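Alpha-glucosidase YIHQ (Escherichia coli, PDB 5AEG) hydrolyses sulfoquinovosyl diacylglycerides and simple sulfoquinovosides to release sulfoquinovose, as a glycoside hydrolase of family 31. Local coordinates at residues 160-163 against 164-167; 232-235 against 236-240; 239-242 against 243-247; 514-518 against 519-523; 628-632 against 633-637. One frame throughout, in Å; residues are numbered along the deposited sequence.

Contact 1 of 5, residues 160-163 against 164-167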
# COMPACT_ATOMS: atom_id res chain seq x y z
N GLN A 160 -16.26 -8.88 14.67
CA GLN A 160 -17.59 -8.48 15.08
C GLN A 160 -18.48 -7.95 14.01
O GLN A 160 -19.54 -7.48 14.34
CB GLN A 160 -17.48 -7.52 16.26
CG GLN A 160 -16.66 -8.22 17.33
CD GLN A 160 -16.97 -7.68 18.67
OE1 GLN A 160 -17.47 -8.39 19.52
NE2 GLN A 160 -16.72 -6.40 18.85
N THR A 161 -18.12 -8.04 12.73
CA THR A 161 -19.09 -7.65 11.70
C THR A 161 -19.51 -8.86 10.91
O THR A 161 -18.76 -9.83 10.74
CB THR A 161 -18.56 -6.51 10.77
OG1 THR A 161 -17.51 -6.99 9.95
CG2 THR A 161 -18.14 -5.37 11.57
N TYR A 162 -20.72 -8.79 10.41
CA TYR A 162 -21.38 -9.93 9.77
C TYR A 162 -20.73 -10.40 8.52
O TYR A 162 -20.53 -11.60 8.28
CB TYR A 162 -22.86 -9.55 9.56
CG TYR A 162 -23.71 -10.61 8.92
CD1 TYR A 162 -23.77 -11.90 9.45
CD2 TYR A 162 -24.51 -10.31 7.80
CE1 TYR A 162 -24.53 -12.87 8.86
CE2 TYR A 162 -25.30 -11.30 7.22
CZ TYR A 162 -25.31 -12.56 7.76
OH TYR A 162 -26.02 -13.58 7.23
N VAL A 163 -20.27 -9.46 7.70
CA VAL A 163 -19.61 -9.83 6.46
C VAL A 163 -18.30 -10.62 6.75
O VAL A 163 -17.92 -11.56 6.03
CB VAL A 163 -19.39 -8.56 5.60
CG1 VAL A 163 -18.41 -8.80 4.49
CG2 VAL A 163 -20.75 -8.12 5.01
N THR A 164 -17.61 -10.17 7.77
CA THR A 164 -16.33 -10.86 8.14
C THR A 164 -16.62 -12.35 8.51
O THR A 164 -15.88 -13.28 8.05
CB THR A 164 -15.67 -10.16 9.29
OG1 THR A 164 -15.61 -8.73 9.03
CG2 THR A 164 -14.27 -10.75 9.54
N TRP A 165 -17.65 -12.55 9.28
CA TRP A 165 -18.05 -13.90 9.73
C TRP A 165 -18.43 -14.75 8.54
O TRP A 165 -17.99 -15.92 8.39
CB TRP A 165 -19.18 -13.82 10.75
CG TRP A 165 -19.71 -15.20 11.06
CD1 TRP A 165 -19.16 -16.11 11.89
CD2 TRP A 165 -20.88 -15.81 10.51
NE1 TRP A 165 -19.91 -17.30 11.86
CE2 TRP A 165 -20.96 -17.13 11.02
CE3 TRP A 165 -21.85 -15.39 9.60
CZ2 TRP A 165 -22.00 -18.03 10.66
CZ3 TRP A 165 -22.90 -16.30 9.25
CH2 TRP A 165 -22.93 -17.60 9.78
N GLN A 166 -19.24 -14.18 7.65
CA GLN A 166 -19.54 -14.87 6.39
C GLN A 166 -18.33 -15.28 5.53
O GLN A 166 -18.20 -16.46 5.06
CB GLN A 166 -20.49 -14.04 5.52
CG GLN A 166 -21.85 -13.82 6.11
CD GLN A 166 -22.72 -12.96 5.20
OE1 GLN A 166 -22.59 -11.74 5.15
NE2 GLN A 166 -23.50 -13.60 4.40
N ALA A 167 -17.39 -14.34 5.36
CA ALA A 167 -16.21 -14.60 4.54
C ALA A 167 -15.35 -15.67 5.25
O ALA A 167 -14.72 -16.46 4.59
CB ALA A 167 -15.41 -13.31 4.37

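Contact 2 of 5, residues 232-235 against 236-240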
# COMPACT_ATOMS: atom_id res chain seq x y z
N TYR A 232 9.01 15.86 11.22
CA TYR A 232 8.50 14.68 10.42
C TYR A 232 8.78 14.82 8.99
O TYR A 232 9.12 13.83 8.31
CB TYR A 232 6.96 14.40 10.68
CG TYR A 232 6.75 14.05 12.09
CD1 TYR A 232 7.15 12.78 12.58
CD2 TYR A 232 6.21 14.94 12.97
CE1 TYR A 232 7.03 12.47 13.94
CE2 TYR A 232 6.08 14.64 14.31
CZ TYR A 232 6.49 13.39 14.79
OH TYR A 232 6.39 13.16 16.12
N ILE A 233 8.62 16.04 8.44
CA ILE A 233 8.93 16.27 7.07
C ILE A 233 10.38 15.90 6.72
O ILE A 233 10.66 15.27 5.67
CB ILE A 233 8.59 17.75 6.69
CG1 ILE A 233 7.07 17.89 6.59
CG2 ILE A 233 9.28 18.17 5.43
CD1 ILE A 233 6.62 19.31 6.47
N SER A 234 11.31 16.31 7.59
CA SER A 234 12.72 15.95 7.40
C SER A 234 12.91 14.41 7.54
O SER A 234 13.66 13.80 6.83
CB SER A 234 13.63 16.69 8.45
OG SER A 234 14.95 16.28 8.20
N LEU A 235 12.21 13.86 8.51
CA LEU A 235 12.27 12.42 8.73
C LEU A 235 11.88 11.64 7.47
O LEU A 235 12.57 10.70 7.07
CB LEU A 235 11.49 12.05 9.97
CG LEU A 235 11.74 10.62 10.43
CD1 LEU A 235 13.18 10.45 10.92
CD2 LEU A 235 10.75 10.24 11.50
N LEU A 236 10.86 12.10 6.75
CA LEU A 236 10.37 11.42 5.54
C LEU A 236 11.29 11.59 4.39
O LEU A 236 11.47 10.69 3.57
CB LEU A 236 8.89 11.83 5.19
CG LEU A 236 7.82 11.43 6.22
CD1 LEU A 236 6.49 11.86 5.69
CD2 LEU A 236 7.76 9.93 6.45
N GLU A 237 11.92 12.76 4.30
CA GLU A 237 13.03 12.95 3.39
C GLU A 237 14.16 11.94 3.66
O GLU A 237 14.67 11.35 2.73
CB GLU A 237 13.54 14.41 3.42
CG GLU A 237 14.66 14.62 2.41
CD GLU A 237 15.16 16.06 2.36
OE1 GLU A 237 14.91 16.83 3.31
OE2 GLU A 237 15.84 16.38 1.36
N LYS A 238 14.54 11.73 4.91
CA LYS A 238 15.57 10.73 5.23
C LYS A 238 15.11 9.34 4.93
O LYS A 238 15.81 8.55 4.30
CB LYS A 238 16.00 10.87 6.70
CG LYS A 238 16.85 12.15 6.84
CD LYS A 238 17.12 12.45 8.29
CE LYS A 238 17.84 13.82 8.46
NZ LYS A 238 18.38 13.81 9.85
N LEU A 239 13.85 9.05 5.25
CA LEU A 239 13.36 7.69 5.05
C LEU A 239 13.31 7.31 3.60
O LEU A 239 13.71 6.16 3.18
CB LEU A 239 11.98 7.48 5.75
CG LEU A 239 11.36 6.08 5.58
CD1 LEU A 239 12.22 4.97 6.24
CD2 LEU A 239 10.02 6.09 6.28
N THR A 240 12.84 8.24 2.78
CA THR A 240 12.83 8.03 1.36
C THR A 240 14.21 8.09 0.67
O THR A 240 14.37 7.51 -0.41
CB THR A 240 11.83 8.97 0.61
OG1 THR A 240 12.17 10.34 0.84
CG2 THR A 240 10.37 8.75 1.11
O HOH W 1 16.10 16.16 6.06

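Contact 3 of 5, residues 239-242 against 243-247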
# COMPACT_ATOMS: atom_id res chain seq x y z
N LEU A 239 13.85 9.05 5.25
CA LEU A 239 13.36 7.69 5.05
C LEU A 239 13.31 7.31 3.60
O LEU A 239 13.71 6.16 3.18
CB LEU A 239 11.98 7.48 5.75
CG LEU A 239 11.36 6.08 5.58
CD1 LEU A 239 12.22 4.97 6.24
CD2 LEU A 239 10.02 6.09 6.28
N THR A 240 12.84 8.24 2.78
CA THR A 240 12.83 8.03 1.36
C THR A 240 14.21 8.09 0.67
O THR A 240 14.37 7.51 -0.41
CB THR A 240 11.83 8.97 0.61
OG1 THR A 240 12.17 10.34 0.84
CG2 THR A 240 10.37 8.75 1.11
N ALA A 241 15.19 8.79 1.25
CA ALA A 241 16.61 8.64 0.76
C ALA A 241 17.10 7.23 0.95
O ALA A 241 17.82 6.74 0.13
CB ALA A 241 17.55 9.65 1.47
N LEU A 242 16.57 6.55 1.94
CA LEU A 242 16.89 5.16 2.22
C LEU A 242 16.11 4.19 1.34
O LEU A 242 16.66 3.31 0.72
CB LEU A 242 16.63 4.85 3.68
CG LEU A 242 16.90 3.39 4.08
CD1 LEU A 242 18.32 2.95 3.80
CD2 LEU A 242 16.53 3.15 5.53
N LEU A 243 14.80 4.36 1.27
CA LEU A 243 13.95 3.35 0.59
C LEU A 243 13.70 3.58 -0.86
O LEU A 243 13.40 2.63 -1.60
CB LEU A 243 12.62 3.27 1.29
CG LEU A 243 12.54 3.03 2.82
CD1 LEU A 243 11.09 3.18 3.31
CD2 LEU A 243 13.12 1.72 3.21
N GLY A 244 13.67 4.85 -1.27
CA GLY A 244 13.29 5.19 -2.64
C GLY A 244 12.29 6.34 -2.67
O GLY A 244 11.56 6.52 -1.68
N ARG A 245 12.31 7.10 -3.78
CA ARG A 245 11.32 8.10 -4.12
C ARG A 245 10.65 7.75 -5.43
O ARG A 245 11.27 7.18 -6.31
CB ARG A 245 11.92 9.47 -4.22
CG ARG A 245 12.39 9.94 -2.88
CD ARG A 245 13.00 11.33 -2.80
NE ARG A 245 13.55 11.59 -1.47
CZ ARG A 245 14.76 12.07 -1.23
NH1 ARG A 245 15.53 12.47 -2.22
NH2 ARG A 245 15.17 12.18 0.00
N GLN A 246 9.37 8.09 -5.56
CA GLN A 246 8.60 7.75 -6.73
C GLN A 246 8.83 8.79 -7.84
O GLN A 246 9.12 9.92 -7.57
CB GLN A 246 7.09 7.80 -6.40
CG GLN A 246 6.63 6.73 -5.37
CD GLN A 246 6.57 7.25 -3.97
OE1 GLN A 246 5.76 8.13 -3.65
NE2 GLN A 246 7.49 6.75 -3.11
N PRO A 247 8.60 8.42 -9.05
CA PRO A 247 8.61 9.42 -10.12
C PRO A 247 7.49 10.41 -10.03
O PRO A 247 6.43 10.15 -9.40
CB PRO A 247 8.45 8.57 -11.40
CG PRO A 247 8.77 7.18 -11.01
CD PRO A 247 8.35 7.08 -9.55

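Contact 4 of 5, residues 514-518 against 519-523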
# COMPACT_ATOMS: atom_id res chain seq x y z
N MET A 514 -23.70 -7.61 -0.44
CA MET A 514 -23.27 -6.23 -0.50
C MET A 514 -23.44 -5.81 -1.96
O MET A 514 -23.05 -6.54 -2.85
CB MET A 514 -21.79 -6.11 -0.11
CG MET A 514 -21.54 -6.32 1.33
SD MET A 514 -19.79 -6.14 1.82
CE MET A 514 -18.92 -7.25 0.75
N LYS A 515 -24.01 -4.64 -2.21
CA LYS A 515 -24.11 -4.08 -3.55
C LYS A 515 -23.90 -2.57 -3.43
O LYS A 515 -24.39 -1.93 -2.51
CB LYS A 515 -25.51 -4.32 -4.06
CG LYS A 515 -25.98 -5.80 -4.09
CD LYS A 515 -27.43 -5.80 -4.66
CE LYS A 515 -27.86 -7.15 -5.19
NZ LYS A 515 -27.33 -8.25 -4.38
N ARG A 516 -23.23 -1.99 -4.40
CA ARG A 516 -22.86 -0.57 -4.36
C ARG A 516 -24.04 0.31 -4.69
O ARG A 516 -24.59 0.19 -5.77
CB ARG A 516 -21.83 -0.26 -5.40
CG ARG A 516 -21.20 1.11 -5.20
CD ARG A 516 -20.43 1.52 -6.44
NE ARG A 516 -19.19 0.73 -6.68
CZ ARG A 516 -18.83 0.22 -7.81
NH1 ARG A 516 -19.56 0.42 -8.93
NH2 ARG A 516 -17.68 -0.41 -7.91
N SER A 517 -24.43 1.14 -3.75
CA SER A 517 -25.51 2.15 -4.00
C SER A 517 -24.97 3.33 -4.83
O SER A 517 -23.73 3.63 -4.93
CB SER A 517 -26.08 2.62 -2.66
OG SER A 517 -25.12 3.36 -1.95
N LYS A 518 -25.93 4.03 -5.43
CA LYS A 518 -25.62 5.33 -5.99
C LYS A 518 -25.01 6.26 -4.97
O LYS A 518 -24.03 6.94 -5.30
CB LYS A 518 -26.91 5.96 -6.51
CG LYS A 518 -26.75 7.34 -7.15
CD LYS A 518 -28.09 7.65 -7.85
CE LYS A 518 -28.25 9.15 -8.10
NZ LYS A 518 -29.62 9.39 -8.76
N GLU A 519 -25.56 6.32 -3.78
CA GLU A 519 -25.06 7.20 -2.75
C GLU A 519 -23.58 6.88 -2.45
O GLU A 519 -22.78 7.81 -2.34
CB GLU A 519 -25.88 7.10 -1.48
CG GLU A 519 -25.47 8.06 -0.39
CD GLU A 519 -26.09 7.78 0.94
OE1 GLU A 519 -26.96 6.94 0.99
OE2 GLU A 519 -25.75 8.45 1.94
N LEU A 520 -23.23 5.60 -2.31
CA LEU A 520 -21.78 5.22 -2.07
C LEU A 520 -20.89 5.64 -3.23
O LEU A 520 -19.82 6.22 -3.00
CB LEU A 520 -21.68 3.73 -1.73
CG LEU A 520 -20.25 3.28 -1.38
CD1 LEU A 520 -19.79 4.02 -0.11
CD2 LEU A 520 -20.27 1.75 -1.12
N LEU A 521 -21.31 5.41 -4.48
CA LEU A 521 -20.54 5.80 -5.59
C LEU A 521 -20.27 7.31 -5.57
O LEU A 521 -19.17 7.73 -5.83
CB LEU A 521 -21.24 5.45 -6.93
CG LEU A 521 -20.44 5.68 -8.18
CD1 LEU A 521 -19.19 4.75 -8.23
CD2 LEU A 521 -21.27 5.39 -9.43
N LEU A 522 -21.29 8.11 -5.34
CA LEU A 522 -21.17 9.57 -5.39
C LEU A 522 -20.35 10.12 -4.24
O LEU A 522 -19.51 11.00 -4.47
CB LEU A 522 -22.57 10.24 -5.44
CG LEU A 522 -23.45 9.80 -6.63
CD1 LEU A 522 -24.60 10.77 -6.80
CD2 LEU A 522 -22.77 9.64 -7.94
N ARG A 523 -20.53 9.60 -3.04
CA ARG A 523 -19.66 9.99 -1.93
C ARG A 523 -18.17 9.59 -2.18
O ARG A 523 -17.25 10.30 -1.80
CB ARG A 523 -20.14 9.34 -0.67
CG ARG A 523 -21.33 9.99 -0.07
CD ARG A 523 -21.08 11.37 0.45
NE ARG A 523 -22.19 11.73 1.36
CZ ARG A 523 -22.47 12.98 1.76
NH1 ARG A 523 -21.73 13.97 1.36
NH2 ARG A 523 -23.51 13.20 2.59

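Contact 5 of 5, residues 628-632 against 633-637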
# COMPACT_ATOMS: atom_id res chain seq x y z
N LEU A 628 -15.56 17.11 12.02
CA LEU A 628 -14.17 16.89 11.78
C LEU A 628 -13.43 17.88 12.66
O LEU A 628 -14.07 18.70 13.36
CB LEU A 628 -13.82 17.16 10.33
CG LEU A 628 -14.16 18.56 9.88
CD1 LEU A 628 -12.96 19.13 9.17
CD2 LEU A 628 -15.40 18.57 8.99
N TYR A 629 -12.11 17.82 12.57
CA TYR A 629 -11.22 18.63 13.38
C TYR A 629 -10.44 19.58 12.53
O TYR A 629 -9.75 19.17 11.61
CB TYR A 629 -10.28 17.72 14.26
CG TYR A 629 -9.36 18.56 15.09
CD1 TYR A 629 -9.86 19.25 16.24
CD2 TYR A 629 -8.05 18.76 14.74
CE1 TYR A 629 -8.99 20.04 17.05
CE2 TYR A 629 -7.19 19.56 15.53
CZ TYR A 629 -7.71 20.23 16.66
OH TYR A 629 -6.80 21.04 17.40
N LEU A 630 -10.43 20.89 12.89
CA LEU A 630 -9.51 21.80 12.28
C LEU A 630 -8.40 22.22 13.26
O LEU A 630 -8.71 22.63 14.40
CB LEU A 630 -10.26 23.07 11.83
CG LEU A 630 -11.38 22.88 10.78
CD1 LEU A 630 -12.13 24.24 10.49
CD2 LEU A 630 -10.82 22.37 9.50
N PRO A 631 -7.13 22.06 12.85
CA PRO A 631 -6.08 22.57 13.69
C PRO A 631 -6.10 24.16 13.57
O PRO A 631 -6.89 24.75 12.76
CB PRO A 631 -4.81 22.03 13.09
CG PRO A 631 -5.14 22.02 11.58
CD PRO A 631 -6.63 21.76 11.50
N GLU A 632 -5.34 24.81 14.43
CA GLU A 632 -5.39 26.28 14.49
C GLU A 632 -4.80 26.93 13.25
O GLU A 632 -3.61 26.81 12.95
CB GLU A 632 -4.66 26.81 15.79
CG GLU A 632 -5.09 28.27 16.14
CD GLU A 632 -6.61 28.42 16.32
OE1 GLU A 632 -7.21 28.03 17.39
OE2 GLU A 632 -7.25 28.95 15.36
N ASP A 633 -5.67 27.54 12.47
CA ASP A 633 -5.28 28.17 11.24
C ASP A 633 -6.51 28.93 10.81
O ASP A 633 -7.56 28.81 11.39
CB ASP A 633 -4.79 27.19 10.12
CG ASP A 633 -3.68 27.73 9.30
OD1 ASP A 633 -3.73 28.93 9.00
OD2 ASP A 633 -2.74 27.00 8.84
N ASN A 634 -6.33 29.72 9.80
CA ASN A 634 -7.48 30.40 9.16
C ASN A 634 -7.98 29.57 7.96
O ASN A 634 -7.36 29.60 6.92
CB ASN A 634 -7.11 31.82 8.82
CG ASN A 634 -7.00 32.68 10.14
OD1 ASN A 634 -7.90 32.66 11.08
ND2 ASN A 634 -5.88 33.27 10.29
N TRP A 635 -9.09 28.90 8.18
CA TRP A 635 -9.66 27.92 7.25
C TRP A 635 -10.82 28.54 6.53
O TRP A 635 -11.54 29.37 7.09
CB TRP A 635 -10.09 26.67 8.01
CG TRP A 635 -8.94 25.89 8.52
CD1 TRP A 635 -8.55 25.83 9.82
CD2 TRP A 635 -7.96 25.14 7.77
NE1 TRP A 635 -7.48 25.04 9.93
CE2 TRP A 635 -7.05 24.66 8.68
CE3 TRP A 635 -7.79 24.83 6.42
CZ2 TRP A 635 -6.00 23.87 8.32
CZ3 TRP A 635 -6.77 24.02 6.07
CH2 TRP A 635 -5.88 23.57 7.00
N VAL A 636 -10.97 28.20 5.25
CA VAL A 636 -12.11 28.60 4.45
C VAL A 636 -12.78 27.37 3.86
O VAL A 636 -12.08 26.57 3.21
CB VAL A 636 -11.62 29.49 3.27
CG1 VAL A 636 -12.83 29.98 2.51
CG2 VAL A 636 -10.84 30.64 3.81
N HIS A 637 -14.05 27.17 4.18
CA HIS A 637 -14.83 26.09 3.60
C HIS A 637 -14.93 26.26 2.08
O HIS A 637 -15.36 27.33 1.58
CB HIS A 637 -16.16 26.03 4.28
CG HIS A 637 -17.07 24.94 3.84
ND1 HIS A 637 -18.24 25.17 3.14
CD2 HIS A 637 -16.98 23.59 3.96
CE1 HIS A 637 -18.83 24.02 2.86
NE2 HIS A 637 -18.11 23.05 3.39
O HOH W 2 -6.71 30.86 13.69

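Contact 1 of 5, residues 160-163 against 164-167
Y162 and Q166 meet one turn apart in a local i to i+4 contact at the start of helix 162-169, in the galactose mutarotase-like N-terminal domain range. The Q166 amide lies flat over one face of the Y162 ring, the two planes 13° apart, with Q166 OE1 3.4 Å from Y162 CE2 toward the ring's rim. Nearer the backbone of the same side chain, Q166 CG makes a CH-pi contact 4.1 Å from the centroid of the Y162 ring. CG of Y162 stands anti to the backbone N (chi1 -180°), which leans the ring along the helix toward these partners. W165 meets it obliquely, its CE3 3.8 Å from Y162 CE1. An alanine at Q166 removes the amide and is likely to leave the Y162 ring without its stacked partner and freer to turn. In the backbone, Q166 N bonds to Y162 O at 3.0 Å. W165 N reaches back 3.3 Å to T161 O; T161 holds the N-cap position, but its hydroxyl, like that of T164, bonds to N158 O. V163 packs against V155, N474 and M514, its side chain about 8 Å from a calcium ion. This is an amide-on-aromatic stack at the start of an alpha-helix.

Contact 2 of 5, residues 232-235 against 236-240
S234 and K238, one turn apart on helix 232-243, belong to the segment that follows strand 221-228 of the N-terminal beta domain and leads toward the first barrel strand, 257-260. The K238 chain is extended, and with its CG anti to the carbonyl carbon (chi1 -73°) it runs back along the helix beside S234. Its CG passes 3.6 Å from S234 O, and its CE comes within 3.8 Å of S234 OG. Beyond that, K238 NZ bonds to C228 O at the end of strand 221-228. On the neighbouring flank a water gives a hydrogen bond to E237 OE1 at 3.1 Å and is modelled so near S234 OG that this second link is doubtful in detail. Regular i to i+4 bonds carry the backbone, among them K238 N to S234 O at 3.0 Å and L239 N to L235 O at 2.8 Å. L236 O is gripped twice by T240, through its backbone N-H and through its hydroxyl: T240 OG1 lies 2.8 Å from L236 O, folded back onto its own helix. L235 and L239, four residues apart, face strands 186-189 and 193-197 and both touch Y194, while the Y232 ring meets F591 edge to face. Buried leucines at this spacing, with S234, E237 and K238 partly exposed, mark an amphipathic helix laid against a beta-sheet.

Contact 3 of 5, residues 239-242 against 243-247
Helix 232-243 closes with L243 N bonded to L239 O at 2.8 Å and G244 N bonded to T240 O at 2.9 Å, after which G244 leaves helical geometry with phi 134°. At its backbone angles a side chain would press against the carbonyl oxygen of L243, so glycine suits the exit. L239 and L243 meet one turn apart through methyl groups, CD1 of L239 lying 3.6 Å from CD1 of L243, facing Y194 and H196 of strand 193-197. Past the glycine the extended R245 side chain returns to the last turn. Its NE gives a hydrogen bond to T240 OG1 at 3.0 Å, with the oxygen at the guanidinium edge and nearly in its plane. T240 OG1 sits between the backbone N and the carbonyl carbon (chi1 59°), a setting that lets it serve L236 O and R245 together. The two side chains cross at about a right angle, R245 CG 3.7 Å from T240 CB, while A241 CA lies over one guanidinium face. R245 NH2 takes E237 O as a further acceptor. A cation held by a hydroxyl and a carbonyl of the final turns would probably offset the partial negative charge at the helix C-terminus.

Contact 4 of 5, residues 514-518 against 519-523
Hydrogen bonds between S517 and the turn after it start helix 518-528. As N-cap, S517 receives L520 N on its OG at 3.0 Å. With chi1 at 68° the hydroxyl swings back over the first turn. L521 N then bonds to S517 O at 3.0 Å, and L522 N to K518 O, also at 3.0 Å. An alanine at S517 removes OG and would probably leave L520 N without its side-chain acceptor at the helix start. This serine-capped helix follows strand 501-505 in the TIM-barrel domain and precedes strand 534-536. Apolar contact comes from the aliphatic parts of charged chains: R516 CD lies 3.9 Å from L521 CD1. The extended K518 chain passes L522, its CG 4.1 Å from L522 CD1. L521 and L522 in turn pack on T554 of helix 552-567. The charged ends are taken up outside the turn. K518 NZ forms salt bridges with E553 and D551, and E519 OE2 accepts from G622 N. The buried R516 guanidinium bonds to G506 O, G507 O, W546 O, Q547 OE1 and the carbonyl O of H537, a residue that binds the substrate.

Contact 5 of 5, residues 628-632 against 633-637
L630 and P631 receive W635 across the turn that carries the chain from strand 625-630 into strand 635-637, in the C-terminal domain range. The second segment opens with D633, whose OD1 turns forward to accept N634 N at 2.8 Å through its anti lone pair. The other carboxylate oxygen, OD2, makes a salt bridge with R663 and a hydrogen bond with Y594, while D633 CB lies over the rim of one face of the W635 indole. After N634 comes W635, its CG anti to the carbonyl carbon (chi1 -70°) and its indole turned back toward the first segment. NE1 of W635 gives a hydrogen bond of 2.9 Å to P631 O, which lies close to the ring plane. L630 takes the face opposite D633: its CD2 is 4.1 Å from the centroid of the five-membered ring of W635. P631 crosses the indole at about a right angle, with its CG 3.8 Å from W635 CZ2. L614 of strand 613-615 touches all three side chains. Next, V636 pairs through its backbone with Y662 of strand 660-663. The buried indole meets leucine and proline with its carbons, while its single N-H is satisfied by a carbonyl of the same turn.

In the fold
Contacts 1 and 4 lie nearest the catalytic region. They touch, V163 CG2 being 3.9 Å from M514 SD, which packs the helix of contact 1 against the barrel loop of contact 4. The A167 side chain is about 9 Å from that of D472, the inferred proton donor, and the R516 side chain about 5 Å from that of H537, a substrate-binding residue. Contacts 2 and 3 follow one another on helix 232-243, sharing L239 and T240, and are linked also by R245 NH2 and E237 O, 2.9 Å apart. Their centres are 38 to 39 Å from that of contact 1, on opposite sides of the chain's centre. Contact 5 stands apart, its nearest atoms about 10 Å from contact 4.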